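Lectin (Trichosanthes anguina, PDB 4HR6) binds carbohydrate as a three-chain, nontoxic seed lectin homologous to type II ribosome-inactivating proteins. Local coordinates at residues S6-N9 with S10-K14. Numbering follows the deposited sequence.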
ATOM      1  N   SER A   6      10.110  15.233  24.426  1.00 49.33           N
ATOM      2  CA  SER A   6      11.491  15.650  24.783  1.00 55.18           C
ATOM      3  C   SER A   6      12.563  14.835  24.070  1.00 56.52           C
ATOM      4  O   SER A   6      13.468  15.385  23.449  1.00 59.39           O
ATOM      5  CB  SER A   6      11.723  15.546  26.294  1.00 53.74           C
ATOM      6  OG  SER A   6      10.994  16.559  26.961  1.00 58.39           O
ATOM      7  N   GLU A   7      12.441  13.521  24.153  1.00 60.71           N
ATOM      8  CA  GLU A   7      13.437  12.622  23.586  1.00 69.41           C
ATOM      9  C   GLU A   7      12.968  12.080  22.228  1.00 67.06           C
ATOM     10  O   GLU A   7      13.136  10.903  21.929  1.00 74.74           O
ATOM     11  CB  GLU A   7      13.772  11.492  24.587  1.00 70.74           C
ATOM     12  CG  GLU A   7      12.580  10.695  25.119  1.00 74.47           C
ATOM     13  CD  GLU A   7      12.962   9.661  26.177  1.00 79.74           C
ATOM     14  OE1 GLU A   7      14.168   9.517  26.501  1.00 81.38           O
ATOM     15  OE2 GLU A   7      12.047   8.977  26.688  1.00 80.64           O
ATOM     16  N   ALA A   8      12.416  12.961  21.395  1.00 67.46           N
ATOM     17  CA  ALA A   8      11.719  12.547  20.177  1.00 66.21           C
ATOM     18  C   ALA A   8      12.388  12.989  18.884  1.00 61.66           C
ATOM     19  O   ALA A   8      12.629  14.174  18.662  1.00 63.54           O
ATOM     20  CB  ALA A   8      10.297  13.066  20.196  1.00 70.30           C
ATOM     21  N   ASN A   9      12.666  12.018  18.029  1.00 55.41           N
ATOM     22  CA  ASN A   9      13.077  12.285  16.659  1.00 55.34           C
ATOM     23  C   ASN A   9      12.335  11.325  15.730  1.00 51.35           C
ATOM     24  O   ASN A   9      11.555  10.495  16.193  1.00 47.80           O
ATOM     25  CB  ASN A   9      14.596  12.123  16.518  1.00 53.77           C
ATOM     26  CG  ASN A   9      15.091  10.799  17.057  1.00 55.35           C
ATOM     27  OD1 ASN A   9      14.739   9.728  16.555  1.00 55.70           O
ATOM     28  ND2 ASN A   9      15.910  10.861  18.091  1.00 58.81           N
ATOM     29  N   SER A  10      12.594  11.439  14.430  1.00 49.12           N
ATOM     30  CA  SER A  10      11.990  10.575  13.431  1.00 47.32           C
ATOM     31  C   SER A  10      12.049   9.103  13.832  1.00 44.60           C
ATOM     32  O   SER A  10      11.046   8.384  13.746  1.00 45.05           O
ATOM     33  CB  SER A  10      12.669  10.787  12.076  1.00 48.96           C
ATOM     34  OG  SER A  10      12.142   9.896  11.112  1.00 48.61           O
ATOM     35  N   GLY A  11      13.211   8.673  14.303  1.00 42.75           N
ATOM     36  CA  GLY A  11      13.436   7.294  14.733  1.00 42.11           C
ATOM     37  C   GLY A  11      12.536   6.805  15.858  1.00 43.67           C
ATOM     38  O   GLY A  11      11.985   5.700  15.786  1.00 43.70           O
ATOM     39  N   THR A  12      12.383   7.613  16.903  1.00 42.48           N
ATOM     40  CA  THR A  12      11.558   7.210  18.049  1.00 44.69           C
ATOM     41  C   THR A  12      10.063   7.324  17.708  1.00 40.22           C
ATOM     42  O   THR A  12       9.278   6.544  18.187  1.00 38.25           O
ATOM     43  CB  THR A  12      11.863   8.032  19.321  1.00 46.36           C
ATOM     44  OG1 THR A  12      11.523   9.400  19.089  1.00 51.75           O
ATOM     45  CG2 THR A  12      13.357   7.938  19.683  1.00 51.68           C
ATOM     46  N   TYR A  13       9.686   8.298  16.890  1.00 38.36           N
ATOM     47  CA  TYR A  13       8.322   8.370  16.379  1.00 36.41           C
ATOM     48  C   TYR A  13       7.928   7.070  15.660  1.00 36.18           C
ATOM     49  O   TYR A  13       6.933   6.450  16.014  1.00 36.31           O
ATOM     50  CB  TYR A  13       8.146   9.577  15.461  1.00 35.66           C
ATOM     51  CG  TYR A  13       6.792   9.597  14.786  1.00 36.31           C
ATOM     52  CD1 TYR A  13       5.634   9.873  15.517  1.00 35.05           C
ATOM     53  CD2 TYR A  13       6.660   9.291  13.439  1.00 35.60           C
ATOM     54  CE1 TYR A  13       4.392   9.868  14.926  1.00 35.48           C
ATOM     55  CE2 TYR A  13       5.414   9.291  12.828  1.00 38.35           C
ATOM     56  CZ  TYR A  13       4.281   9.569  13.581  1.00 37.01           C
ATOM     57  OH  TYR A  13       3.048   9.560  12.985  1.00 36.16           O
ATOM     58  N   LYS A  14       8.746   6.621  14.710  1.00 37.28           N
ATOM     59  CA  LYS A  14       8.483   5.374  13.961  1.00 37.61           C
ATOM     60  C   LYS A  14       8.452   4.131  14.829  1.00 38.77           C
ATOM     61  O   LYS A  14       7.664   3.226  14.584  1.00 38.92           O
ATOM     62  CB  LYS A  14       9.521   5.150  12.880  1.00 39.12           C
ATOM     63  CG  LYS A  14       9.425   6.119  11.732  1.00 43.45           C
ATOM     64  CD  LYS A  14      10.463   5.757  10.683  1.00 48.51           C
ATOM     65  CE  LYS A  14      10.660   6.871   9.674  1.00 50.10           C
ATOM     66  NZ  LYS A  14      11.902   6.659   8.866  1.00 55.41           N
TER
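Asn9 and Thr12 meet where the loop after strand 2-4 turns into helix 10-24, their side chains crossing at about a right angle. From Asn9 CB the side chain leads to CG, which sits between the backbone N and the carbonyl carbon, with chi1 52° and chi2 63° together turning OD1 toward the N-H groups of the first turn. There OD1 lies 2.9 Å from Gly11 N and accepts a hydrogen bond from Thr12 N at 3.2 Å, the N-H arriving from above the carbonyl plane. The other amide atom, ND2, passes the Thr12 methyl, with ND2 to CG2 at 4.2 Å. Thr12 answers: its OG1 accepts a hydrogen bond from Asn9 N at 3.0 Å, and this reciprocal pair is a capping box, with Asn9 as N-cap. The same OG1 lies 3.3 Å from Ala8 CA, while CG2 faces Glu7 O. Asn9 O starts the helical pattern by accepting from Tyr13 N at 3.0 Å, almost straight at 174°. Outside the box, Ser10 OG hydrogen-bonds to Asp147 OD2 of one neighbouring lectin chain, and Tyr13 OH to Met113 O of another, whose Phe131 meets the tyrosine ring and packs on Ala8.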